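Local coordinates for sulfate adenylyltransferase, adenylylsulfate kinase (Thiobacillus denitrificans, PDB 3CR8), which phosphorylates adenosine 5'-phosphosulfate with ATP to give 3'-phosphoadenylyl sulfate, as a hexameric APS kinase whose sulfurylase-like region lacks ATP sulfurylase activity, at residues G51-L56 with A250-N255; P142-L147 with L231-A236; A168-Q173 with H197-G202; R172-R177 with V214-A219. All coordinates share one frame; numbering follows the deposited sequence.

Contact 1. Residues G51-L56 with A250-N255; sequences GAYSPL and AIVARN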
loop_
_atom_site.group_PDB
_atom_site.type_symbol
_atom_site.label_atom_id
_atom_site.label_comp_id
_atom_site.label_asym_id
_atom_site.label_seq_id
_atom_site.Cartn_x
_atom_site.Cartn_y
_atom_site.Cartn_z
ATOM N N GLY A 51 26.769 38.867 20.450
ATOM C CA GLY A 51 25.936 39.142 21.602
ATOM C C GLY A 51 25.525 37.910 22.381
ATOM O O GLY A 51 24.863 38.015 23.402
ATOM N N ALA A 52 25.917 36.737 21.915
ATOM C CA ALA A 52 25.579 35.506 22.619
ATOM C C ALA A 52 26.188 35.497 24.028
ATOM O O ALA A 52 25.747 34.746 24.896
ATOM C CB ALA A 52 26.044 34.282 21.813
ATOM N N TYR A 53 27.201 36.340 24.234
ATOM C CA TYR A 53 27.945 36.389 25.489
ATOM C C TYR A 53 27.850 37.742 26.167
ATOM O O TYR A 53 28.686 38.050 27.006
ATOM C CB TYR A 53 29.430 36.109 25.280
ATOM C CG TYR A 53 29.785 34.738 24.766
ATOM C CD1 TYR A 53 29.074 33.632 25.157
ATOM C CD2 TYR A 53 30.866 34.547 23.906
ATOM C CE1 TYR A 53 29.420 32.376 24.687
ATOM C CE2 TYR A 53 31.202 33.298 23.437
ATOM C CZ TYR A 53 30.482 32.230 23.826
ATOM O OH TYR A 53 30.815 30.989 23.389
ATOM N N SER A 54 26.869 38.555 25.778
ATOM C CA SER A 54 26.601 39.815 26.449
ATOM C C SER A 54 26.609 39.524 27.915
ATOM O O SER A 54 26.004 38.565 28.336
ATOM C CB SER A 54 25.229 40.322 26.054
ATOM O OG SER A 54 25.098 40.349 24.646
ATOM N N PRO A 55 27.282 40.351 28.715
ATOM C CA PRO A 55 27.858 41.662 28.429
ATOM C C PRO A 55 29.255 41.678 27.769
ATOM O O PRO A 55 29.710 42.764 27.377
ATOM C CB PRO A 55 27.905 42.276 29.825
ATOM C CG PRO A 55 28.267 41.150 30.700
ATOM C CD PRO A 55 27.650 39.905 30.073
ATOM N N LEU A 56 29.908 40.516 27.655
ATOM C CA LEU A 56 31.259 40.456 27.104
ATOM C C LEU A 56 31.405 41.200 25.764
ATOM O O LEU A 56 30.491 41.233 24.923
ATOM C CB LEU A 56 31.761 39.021 26.958
ATOM C CG LEU A 56 31.898 38.139 28.192
ATOM C CD1 LEU A 56 33.117 37.239 27.994
ATOM C CD2 LEU A 56 32.018 38.930 29.477
ATOM N N ALA A 250 23.177 28.357 29.506
ATOM C CA ALA A 250 22.057 29.082 30.117
ATOM C C ALA A 250 22.142 30.571 29.829
ATOM O O ALA A 250 21.116 31.232 29.650
ATOM C CB ALA A 250 22.066 28.885 31.585
ATOM N N ILE A 251 23.367 31.107 29.815
ATOM C CA ILE A 251 23.562 32.525 29.542
ATOM C C ILE A 251 23.343 32.824 28.090
ATOM O O ILE A 251 22.686 33.808 27.767
ATOM C CB ILE A 251 24.940 33.038 29.945
ATOM C CG1 ILE A 251 25.167 32.822 31.448
ATOM C CG2 ILE A 251 25.072 34.514 29.585
ATOM C CD1 ILE A 251 26.230 33.702 32.085
ATOM N N VAL A 252 23.869 31.990 27.203
ATOM C CA VAL A 252 23.607 32.250 25.799
ATOM C C VAL A 252 22.134 32.001 25.505
ATOM O O VAL A 252 21.535 32.689 24.679
ATOM C CB VAL A 252 24.539 31.482 24.834
ATOM C CG1 VAL A 252 25.776 30.949 25.562
ATOM C CG2 VAL A 252 23.796 30.387 24.127
ATOM N N ALA A 253 21.528 31.049 26.208
ATOM C CA ALA A 253 20.096 30.826 26.030
ATOM C C ALA A 253 19.348 32.107 26.370
ATOM O O ALA A 253 18.404 32.522 25.685
ATOM C CB ALA A 253 19.626 29.717 26.904
ATOM N N ARG A 254 19.777 32.738 27.450
ATOM C CA ARG A 254 19.190 33.997 27.841
ATOM C C ARG A 254 19.406 35.082 26.811
ATOM O O ARG A 254 18.503 35.878 26.546
ATOM C CB ARG A 254 19.776 34.475 29.145
ATOM C CG ARG A 254 19.124 35.756 29.587
ATOM C CD ARG A 254 19.799 36.356 30.776
ATOM N NE ARG A 254 19.147 37.595 31.135
ATOM C CZ ARG A 254 19.321 38.200 32.290
ATOM N NH1 ARG A 254 20.127 37.657 33.187
ATOM N NH2 ARG A 254 18.698 39.343 32.539
ATOM N N ASN A 255 20.607 35.142 26.244
ATOM C CA ASN A 255 20.899 36.193 25.276
ATOM C C ASN A 255 20.131 36.009 23.976
ATOM O O ASN A 255 19.824 36.958 23.277
ATOM C CB ASN A 255 22.397 36.332 25.058
ATOM C CG ASN A 255 23.085 37.055 26.211
ATOM O OD1 ASN A 255 22.512 37.976 26.798
ATOM N ND2 ASN A 255 24.319 36.639 26.540
#

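Contact 2. Residues P142-L147 with L231-A236; sequences PDFVSL and LSLLPA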
loop_
_atom_site.group_PDB
_atom_site.type_symbol
_atom_site.label_atom_id
_atom_site.label_comp_id
_atom_site.label_asym_id
_atom_site.label_seq_id
_atom_site.Cartn_x
_atom_site.Cartn_y
_atom_site.Cartn_z
ATOM N N PRO A 142 27.469 30.295 3.824
ATOM C CA PRO A 142 26.596 30.182 2.656
ATOM C C PRO A 142 25.405 29.284 2.958
ATOM O O PRO A 142 24.319 29.439 2.411
ATOM C CB PRO A 142 27.498 29.489 1.635
ATOM C CG PRO A 142 28.872 29.705 2.131
ATOM C CD PRO A 142 28.767 29.657 3.590
ATOM N N ASP A 143 25.633 28.341 3.862
ATOM C CA ASP A 143 24.698 27.274 4.158
ATOM C C ASP A 143 23.679 27.631 5.252
ATOM O O ASP A 143 24.015 28.261 6.254
ATOM C CB ASP A 143 25.495 26.051 4.594
ATOM C CG ASP A 143 26.413 26.345 5.756
ATOM O OD1 ASP A 143 27.324 27.188 5.573
ATOM O OD2 ASP A 143 26.211 25.733 6.844
ATOM N N PHE A 144 22.434 27.222 5.049
ATOM C CA PHE A 144 21.399 27.423 6.043
ATOM C C PHE A 144 21.193 28.892 6.444
ATOM O O PHE A 144 20.824 29.229 7.566
ATOM C CB PHE A 144 21.633 26.517 7.260
ATOM C CG PHE A 144 21.697 25.056 6.909
ATOM C CD1 PHE A 144 20.808 24.518 5.991
ATOM C CD2 PHE A 144 22.649 24.228 7.478
ATOM C CE1 PHE A 144 20.867 23.203 5.642
ATOM C CE2 PHE A 144 22.716 22.907 7.133
ATOM C CZ PHE A 144 21.823 22.396 6.208
ATOM N N VAL A 145 21.384 29.775 5.487
ATOM C CA VAL A 145 21.111 31.191 5.702
ATOM C C VAL A 145 19.802 31.450 6.454
ATOM O O VAL A 145 19.802 32.164 7.448
ATOM C CB VAL A 145 21.203 31.988 4.372
ATOM C CG1 VAL A 145 20.183 33.088 4.322
ATOM C CG2 VAL A 145 22.582 32.557 4.221
ATOM N N SER A 146 18.697 30.887 5.982
ATOM C CA SER A 146 17.416 31.041 6.682
ATOM C C SER A 146 17.506 30.728 8.187
ATOM O O SER A 146 17.231 31.595 9.036
ATOM C CB SER A 146 16.372 30.124 6.059
ATOM O OG SER A 146 16.990 28.943 5.579
ATOM N N LEU A 147 17.904 29.489 8.492
ATOM C CA LEU A 147 17.964 28.949 9.851
ATOM C C LEU A 147 18.942 29.607 10.829
ATOM O O LEU A 147 18.848 29.351 12.030
ATOM C CB LEU A 147 18.283 27.472 9.787
ATOM C CG LEU A 147 17.118 26.712 9.170
ATOM C CD1 LEU A 147 17.460 25.260 8.828
ATOM C CD2 LEU A 147 15.956 26.777 10.114
ATOM N N LEU A 231 12.698 26.530 14.857
ATOM C CA LEU A 231 14.021 25.918 14.605
ATOM C C LEU A 231 15.040 27.001 14.255
ATOM O O LEU A 231 14.756 27.917 13.499
ATOM C CB LEU A 231 13.971 24.850 13.508
ATOM C CG LEU A 231 15.312 24.252 13.057
ATOM C CD1 LEU A 231 15.933 23.344 14.099
ATOM C CD2 LEU A 231 15.126 23.488 11.767
ATOM N N SER A 232 16.221 26.920 14.832
ATOM C CA SER A 232 17.225 27.918 14.536
ATOM C C SER A 232 18.566 27.295 14.821
ATOM O O SER A 232 18.634 26.335 15.558
ATOM C CB SER A 232 17.008 29.155 15.388
ATOM O OG SER A 232 17.534 30.278 14.737
ATOM N N LEU A 233 19.630 27.813 14.232
ATOM C CA LEU A 233 20.955 27.234 14.474
ATOM C C LEU A 233 21.748 28.054 15.469
ATOM O O LEU A 233 21.642 29.279 15.522
ATOM C CB LEU A 233 21.737 27.061 13.170
ATOM C CG LEU A 233 20.884 26.333 12.131
ATOM C CD1 LEU A 233 21.569 26.314 10.785
ATOM C CD2 LEU A 233 20.578 24.926 12.607
ATOM N N LEU A 234 22.529 27.345 16.264
ATOM C CA LEU A 234 23.368 27.915 17.304
ATOM C C LEU A 234 24.831 27.670 16.948
ATOM O O LEU A 234 25.350 26.568 17.151
ATOM C CB LEU A 234 23.058 27.210 18.622
ATOM C CG LEU A 234 23.543 27.764 19.964
ATOM C CD1 LEU A 234 24.122 26.622 20.711
ATOM C CD2 LEU A 234 24.605 28.811 19.785
ATOM N N PRO A 235 25.511 28.698 16.439
ATOM C CA PRO A 235 26.843 28.557 15.852
ATOM C C PRO A 235 27.883 28.433 16.936
ATOM O O PRO A 235 28.253 29.440 17.512
ATOM C CB PRO A 235 27.050 29.890 15.117
ATOM C CG PRO A 235 25.792 30.715 15.360
ATOM C CD PRO A 235 25.123 30.106 16.547
ATOM N N ALA A 236 28.348 27.223 17.205
ATOM C CA ALA A 236 29.277 26.971 18.292
ATOM C C ALA A 236 29.603 25.496 18.276
ATOM O O ALA A 236 28.890 24.706 17.661
ATOM C CB ALA A 236 28.696 27.460 19.573
#

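Contact 3. Residues A168-Q173 with H197-G202; sequences AWQARQ and HPQVGG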
loop_
_atom_site.group_PDB
_atom_site.type_symbol
_atom_site.label_atom_id
_atom_site.label_comp_id
_atom_site.label_asym_id
_atom_site.label_seq_id
_atom_site.Cartn_x
_atom_site.Cartn_y
_atom_site.Cartn_z
ATOM N N ALA A 168 14.350 26.349 25.475
ATOM C CA ALA A 168 15.308 26.056 24.426
ATOM C C ALA A 168 15.861 24.666 24.612
ATOM O O ALA A 168 16.015 24.203 25.742
ATOM C CB ALA A 168 16.425 27.059 24.444
ATOM N N TRP A 169 16.142 24.012 23.495
ATOM C CA TRP A 169 16.772 22.708 23.485
ATOM C C TRP A 169 17.949 22.888 22.526
ATOM O O TRP A 169 17.764 23.122 21.324
ATOM C CB TRP A 169 15.772 21.648 22.995
ATOM C CG TRP A 169 16.362 20.316 22.761
ATOM C CD1 TRP A 169 16.998 19.878 21.633
ATOM C CD2 TRP A 169 16.356 19.223 23.667
ATOM N NE1 TRP A 169 17.397 18.575 21.794
ATOM C CE2 TRP A 169 17.024 18.156 23.035
ATOM C CE3 TRP A 169 15.853 19.040 24.943
ATOM C CZ2 TRP A 169 17.199 16.936 23.646
ATOM C CZ3 TRP A 169 16.033 17.821 25.548
ATOM C CH2 TRP A 169 16.696 16.784 24.900
ATOM N N GLN A 170 19.158 22.838 23.073
ATOM C CA GLN A 170 20.351 23.110 22.296
ATOM C C GLN A 170 21.020 21.839 21.826
ATOM O O GLN A 170 22.146 21.553 22.201
ATOM C CB GLN A 170 21.317 23.951 23.119
ATOM C CG GLN A 170 21.054 25.457 22.983
ATOM C CD GLN A 170 21.437 26.293 24.217
ATOM O OE1 GLN A 170 22.256 25.898 25.044
ATOM N NE2 GLN A 170 20.835 27.458 24.330
ATOM N N ALA A 171 20.326 21.092 20.976
ATOM C CA ALA A 171 20.740 19.743 20.594
ATOM C C ALA A 171 22.174 19.627 20.092
ATOM O O ALA A 171 22.678 20.523 19.420
ATOM C CB ALA A 171 19.787 19.183 19.567
ATOM N N ARG A 172 22.815 18.513 20.428
ATOM C CA ARG A 172 24.124 18.192 19.883
ATOM C C ARG A 172 24.069 16.898 19.077
ATOM O O ARG A 172 25.084 16.470 18.519
ATOM C CB ARG A 172 25.169 18.082 20.987
ATOM C CG ARG A 172 24.859 17.005 22.003
ATOM C CD ARG A 172 25.701 17.211 23.254
ATOM N NE ARG A 172 25.309 18.431 23.956
ATOM C CZ ARG A 172 24.481 18.461 24.998
ATOM N NH1 ARG A 172 23.961 17.331 25.490
ATOM N NH2 ARG A 172 24.179 19.626 25.561
ATOM N N GLN A 173 22.885 16.288 19.020
ATOM C CA GLN A 173 22.685 15.043 18.288
ATOM C C GLN A 173 21.222 14.848 17.938
ATOM O O GLN A 173 20.356 15.443 18.568
ATOM C CB GLN A 173 23.154 13.880 19.131
ATOM C CG GLN A 173 22.430 13.759 20.453
ATOM C CD GLN A 173 22.474 12.329 20.999
ATOM O OE1 GLN A 173 22.277 12.104 22.201
ATOM N NE2 GLN A 173 22.727 11.353 20.110
ATOM N N HIS A 197 17.319 24.302 19.007
ATOM C CA HIS A 197 18.504 25.144 18.830
ATOM C C HIS A 197 19.739 24.275 18.734
ATOM O O HIS A 197 20.566 24.306 19.614
ATOM C CB HIS A 197 18.603 26.073 20.050
ATOM C CG HIS A 197 19.111 27.451 19.752
ATOM N ND1 HIS A 197 19.100 28.001 18.491
ATOM C CD2 HIS A 197 19.606 28.408 20.576
ATOM C CE1 HIS A 197 19.587 29.230 18.542
ATOM N NE2 HIS A 197 19.900 29.500 19.794
ATOM N N PRO A 198 19.872 23.474 17.667
ATOM C CA PRO A 198 20.986 22.510 17.581
ATOM C C PRO A 198 22.367 23.166 17.426
ATOM O O PRO A 198 22.536 24.045 16.563
ATOM C CB PRO A 198 20.678 21.714 16.306
ATOM C CG PRO A 198 19.308 22.080 15.907
ATOM C CD PRO A 198 19.035 23.445 16.459
ATOM N N GLN A 199 23.344 22.733 18.226
ATOM C CA GLN A 199 24.706 23.236 18.069
ATOM C C GLN A 199 25.288 22.902 16.687
ATOM O O GLN A 199 25.242 21.763 16.229
ATOM C CB GLN A 199 25.592 22.758 19.210
ATOM C CG GLN A 199 25.681 23.770 20.317
ATOM C CD GLN A 199 25.527 23.154 21.692
ATOM O OE1 GLN A 199 25.553 21.927 21.847
ATOM N NE2 GLN A 199 25.359 24.005 22.704
ATOM N N VAL A 200 25.819 23.906 16.006
ATOM C CA VAL A 200 26.107 23.710 14.599
ATOM C C VAL A 200 27.533 24.041 14.098
ATOM O O VAL A 200 27.822 23.986 12.897
ATOM C CB VAL A 200 25.141 24.540 13.746
ATOM C CG1 VAL A 200 25.858 25.203 12.581
ATOM C CG2 VAL A 200 24.000 23.670 13.273
ATOM N N GLY A 201 28.436 24.337 15.017
ATOM C CA GLY A 201 29.778 24.741 14.650
ATOM C C GLY A 201 30.729 23.707 14.090
ATOM O O GLY A 201 31.034 22.708 14.724
ATOM N N GLY A 202 31.238 23.965 12.897
ATOM C CA GLY A 202 32.166 23.066 12.251
ATOM C C GLY A 202 32.755 23.769 11.061
ATOM O O GLY A 202 32.533 24.932 10.930
#

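Contact 4. Residues R172-R177 with V214-A219; sequences RQPMHR and VRSFLA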
loop_
_atom_site.group_PDB
_atom_site.type_symbol
_atom_site.label_atom_id
_atom_site.label_comp_id
_atom_site.label_asym_id
_atom_site.label_seq_id
_atom_site.Cartn_x
_atom_site.Cartn_y
_atom_site.Cartn_z
ATOM N N ARG A 172 22.815 18.513 20.428
ATOM C CA ARG A 172 24.124 18.192 19.883
ATOM C C ARG A 172 24.069 16.898 19.077
ATOM O O ARG A 172 25.084 16.470 18.519
ATOM C CB ARG A 172 25.169 18.082 20.987
ATOM C CG ARG A 172 24.859 17.005 22.003
ATOM C CD ARG A 172 25.701 17.211 23.254
ATOM N NE ARG A 172 25.309 18.431 23.956
ATOM C CZ ARG A 172 24.481 18.461 24.998
ATOM N NH1 ARG A 172 23.961 17.331 25.490
ATOM N NH2 ARG A 172 24.179 19.626 25.561
ATOM N N GLN A 173 22.885 16.288 19.020
ATOM C CA GLN A 173 22.685 15.043 18.288
ATOM C C GLN A 173 21.222 14.848 17.938
ATOM O O GLN A 173 20.356 15.443 18.568
ATOM C CB GLN A 173 23.154 13.880 19.131
ATOM C CG GLN A 173 22.430 13.759 20.453
ATOM C CD GLN A 173 22.474 12.329 20.999
ATOM O OE1 GLN A 173 22.277 12.104 22.201
ATOM N NE2 GLN A 173 22.727 11.353 20.110
ATOM N N PRO A 174 20.933 13.997 16.945
ATOM C CA PRO A 174 19.574 13.901 16.414
ATOM C C PRO A 174 18.575 13.561 17.475
ATOM O O PRO A 174 18.913 12.979 18.497
ATOM C CB PRO A 174 19.647 12.763 15.404
ATOM C CG PRO A 174 21.055 12.671 15.058
ATOM C CD PRO A 174 21.833 13.049 16.289
ATOM N N MET A 175 17.334 13.927 17.192
ATOM C CA MET A 175 16.219 13.765 18.096
ATOM C C MET A 175 15.329 12.632 17.611
ATOM O O MET A 175 14.978 12.585 16.429
ATOM C CB MET A 175 15.430 15.081 18.134
ATOM C CG MET A 175 14.231 15.074 19.050
ATOM S SD MET A 175 13.544 16.708 19.307
ATOM C CE MET A 175 14.733 17.423 20.444
ATOM N N HIS A 176 14.973 11.729 18.521
ATOM C CA HIS A 176 13.985 10.696 18.247
ATOM C C HIS A 176 12.736 10.878 19.105
ATOM O O HIS A 176 12.583 11.908 19.734
ATOM C CB HIS A 176 14.593 9.332 18.483
ATOM C CG HIS A 176 15.832 9.081 17.682
ATOM N ND1 HIS A 176 15.793 8.729 16.354
ATOM C CD2 HIS A 176 17.141 9.106 18.034
ATOM C CE1 HIS A 176 17.029 8.559 15.909
ATOM N NE2 HIS A 176 17.864 8.788 16.905
ATOM N N ARG A 177 11.857 9.885 19.151
ATOM C CA ARG A 177 10.542 10.073 19.750
ATOM C C ARG A 177 10.532 10.411 21.249
ATOM O O ARG A 177 9.662 11.128 21.718
ATOM C CB ARG A 177 9.651 8.875 19.441
ATOM C CG ARG A 177 8.222 9.027 19.903
ATOM C CD ARG A 177 7.310 8.052 19.208
ATOM N NE ARG A 177 7.191 8.363 17.791
ATOM C CZ ARG A 177 6.565 7.594 16.908
ATOM N NH1 ARG A 177 6.010 6.451 17.300
ATOM N NH2 ARG A 177 6.505 7.968 15.633
ATOM N N VAL A 214 21.733 19.138 11.110
ATOM C CA VAL A 214 20.684 20.038 10.712
ATOM C C VAL A 214 19.663 19.260 9.914
ATOM O O VAL A 214 18.462 19.430 10.111
ATOM C CB VAL A 214 21.202 21.211 9.892
ATOM C CG1 VAL A 214 20.028 22.020 9.299
ATOM C CG2 VAL A 214 22.110 22.060 10.746
ATOM N N ARG A 215 20.125 18.392 9.022
ATOM C CA ARG A 215 19.174 17.731 8.146
ATOM C C ARG A 215 18.227 16.809 8.912
ATOM O O ARG A 215 17.056 16.669 8.555
ATOM C CB ARG A 215 19.874 17.001 7.005
ATOM C CG ARG A 215 19.069 17.051 5.720
ATOM C CD ARG A 215 20.004 17.050 4.558
ATOM N NE ARG A 215 21.201 16.311 4.932
ATOM C CZ ARG A 215 22.424 16.633 4.521
ATOM N NH1 ARG A 215 22.592 17.698 3.722
ATOM N NH2 ARG A 215 23.472 15.903 4.911
ATOM N N SER A 216 18.722 16.201 9.978
ATOM C CA SER A 216 17.894 15.349 10.788
ATOM C C SER A 216 16.857 16.142 11.582
ATOM O O SER A 216 15.823 15.600 11.949
ATOM C CB SER A 216 18.771 14.506 11.713
ATOM O OG SER A 216 19.148 15.229 12.868
ATOM N N PHE A 217 17.134 17.414 11.867
ATOM C CA PHE A 217 16.135 18.275 12.488
ATOM C C PHE A 217 15.080 18.704 11.490
ATOM O O PHE A 217 13.898 18.681 11.787
ATOM C CB PHE A 217 16.771 19.469 13.189
ATOM C CG PHE A 217 17.101 19.184 14.600
ATOM C CD1 PHE A 217 18.278 18.516 14.924
ATOM C CD2 PHE A 217 16.195 19.484 15.612
ATOM C CE1 PHE A 217 18.568 18.190 16.236
ATOM C CE2 PHE A 217 16.487 19.173 16.929
ATOM C CZ PHE A 217 17.663 18.518 17.241
ATOM N N LEU A 218 15.506 19.066 10.290
ATOM C CA LEU A 218 14.579 19.459 9.255
ATOM C C LEU A 218 13.645 18.335 8.973
ATOM O O LEU A 218 12.502 18.559 8.618
ATOM C CB LEU A 218 15.334 19.810 7.995
ATOM C CG LEU A 218 16.054 21.148 8.071
ATOM C CD1 LEU A 218 17.026 21.259 6.899
ATOM C CD2 LEU A 218 15.069 22.303 8.141
ATOM N N ALA A 219 14.135 17.119 9.169
ATOM C CA ALA A 219 13.387 15.912 8.841
ATOM C C ALA A 219 12.182 15.721 9.728
ATOM O O ALA A 219 11.141 15.269 9.277
ATOM C CB ALA A 219 14.301 14.695 8.911
#

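Contact 1. Residues G51-L56 with A250-N255
Asn-255, near the end of helix 244-256, makes a buried polar contact with the turn at residues 51-56, which follows helix 39-50; the PUA-like region thereby meets the ATP-sulfurylase-like region. The amide nitrogen ND2 does the gripping. It donates to Ala-52 O at 2.9 Å and to Ser-54 O at 3.1 Å, both acceptors lying near the plane of the amide. The acceptors are used differently: ND2 sits in the carbonyl plane of Ser-54, on a lone pair, but stands above the plane of the Ala-52 carbonyl. Two backbone oxygens thus fix the rotation of the amide, and OD1 is taken up as well, by the backbone N of Tyr-9. The turn is also held from within. Gly-51, with positive phi (105°), closes helix 39-50 in a Schellman motif and begins a type I beta turn that ends at Ser-54. Gly-51 O then accepts from both Ser-54 N and Ser-54 OG, which come from the same face of its plane; the hydroxyl is 2.7 Å from Gly-51 O. Beside this polar patch, Ala-52 CB lies 4.4 Å from Val-252 CB. The Tyr-53 ring runs alongside Val-252 and takes its CG1 at an edge, 4.0 Å from CE1, while Tyr-53 OH bonds to Glu-44 on helix 39-50. Ile-251 also packs on Ile-296 of helix 290-296.

Contact 2. Residues P142-L147 with L231-A236
Leu-147 O accepts two hydrogen bonds from the chain that leaves strand 229-231: one from Leu-233 N at 2.8 Å, the other from Ser-232 OG at 3.1 Å. The donors reach the oxygen from opposite faces of its carbonyl plane, the hydroxyl standing clearly above that plane. The serine manages this because its OG is turned anti to its own backbone N (chi1 -154°). The leucines close round this polar point. Leu-233 CD1 touches both Leu-147 CB (3.6 Å) and Phe-144 CB (3.5 Å), its side chain crossing that of Phe-144 at about a right angle. Farther out, Leu-147 CD2 meets Leu-231 CD2 at 3.8 Å, the two side chains crossing at a slant. Val-214 and Leu-218 of helix 210-220 pack against the same leucines and Phe-144, whereas Phe-144 N is bonded to Glu-395 of a neighbouring subunit. The contact lies where the chain emerges from the carboxy end of an outermost strand of the five-stranded parallel sheet, as loops do in the Rossmann-like alpha/beta fold of the ATP-sulfurylase family, and joins it to the loop between strand 126-135 and helix 151-160.

Contact 3. Residues A168-Q173 with H197-G202
Gln-170 is extended beyond CG (chi2 151°), which carries its side chain along that of His-197, the two pointing the same way. Its NE2 ends at the edge of the imidazole, 4.1 Å from His-197 CD2, with amide and ring planes 53° apart. Gln-199 is bent at chi2 (135°), bringing OE1 to 4.0 Å from Arg-172 CB, beside the arginine chain, and near Gln-170 O without bonding to it. Across the contact these are packing; Gln-170 OE1 has a weak bond to Arg-249 of helix 244-256. His-197 N donates to Trp-169 O and Gln-199 N to Ala-171 O, each at 2.6 Å. Donors and acceptors both advance by two residues, an incomplete continuation of the parallel pairing of strands 166-169 and 193-196: the intervening Ala-171 N does not bond to His-197 O, which faces Gln-170 CA instead. Between the two bonds, Pro-198 lies next to Ala-171, with 4.2 Å from Pro-198 CB to Ala-171 CB. Gln-170 to Gln-173 correspond in sequence to the QXRN substrate-binding motif of active ATP sulfurylases; the final glutamine is consistent with the missing sulfurylase activity. The segments leave the adjacent strands 166-169 and 193-196 between two helices: Phe-217 of helix 210-220 packs on Ala-171 and Pro-198, while Ala-253 and Arg-249 of helix 244-256 touch Gln-170 and Gln-199, and Phe-256 meets the His-197 ring edge-to-face.

Contact 4. Residues R172-R177 with V214-A219
Pro-174 and Ser-216 make the nearest backbone approach, 6.0 Å between their CA atoms. Residues 173-175, in the loop after the central strand 166-169 of the Rossmann-like sulfurylase fold, are extended and pack on helix 210-220 before His-176 takes the N-cap position of helix 177-189. The proline ring sits over the serine: Pro-174 CB is 3.6 Å from Ser-216 OG. That hydroxyl, held between its own backbone N and carbonyl carbon (chi1 82°), turns back to bond with Leu-213 O in the helix, so its meeting with the ring is packing alone. Phe-217 fills the next position along the helix. The end of its ring slides under the loop, where Gln-173 O lies near the ring plane at the edge, 4.0 Å from CE1. Met-175 CB approaches the same ring obliquely, 4.2 Å from CZ. The methionine chain, with CG anti to the backbone N (chi1 -180°), runs out and then bends at its thioether so that its methyl packs on Trp-169. Leu-358 of helix 352-361 covers Pro-174. Elsewhere on the helix, Arg-215 donates to the carbonyls of Met-394 and Glu-395 of a neighbouring subunit. Mostly apolar groups do the touching, with one backbone carbonyl at the ring edge, and the serine hydroxyl is already engaged within its own helix, so the seam depends on shape and burial of apolar surface rather than on directional bonds between loop and helix.

In the fold
All four contacts are largely buried, but Arg-172 and Gln-173, shared by contacts 3 and 4, are exposed, and contacts 2 and 4 border a neighbouring subunit. Contacts 2, 3 and 4 pack on one another around helix 210-220 and the carboxy ends of the parallel strands; Leu-234 O and Ala-236 O of contact 2 are probable hydrogen-bond partners of Val-200 N and Gly-201 N in contact 3. Contact 1 stands farther out, its centre about 16 Å from that of contact 3, and touches it through Ala-253 and Gln-170. Chemistry follows place: side-chain amide to backbone between regions, backbone pairing beside the sheet, mixed bonding loop to loop, apolar packing against the helix.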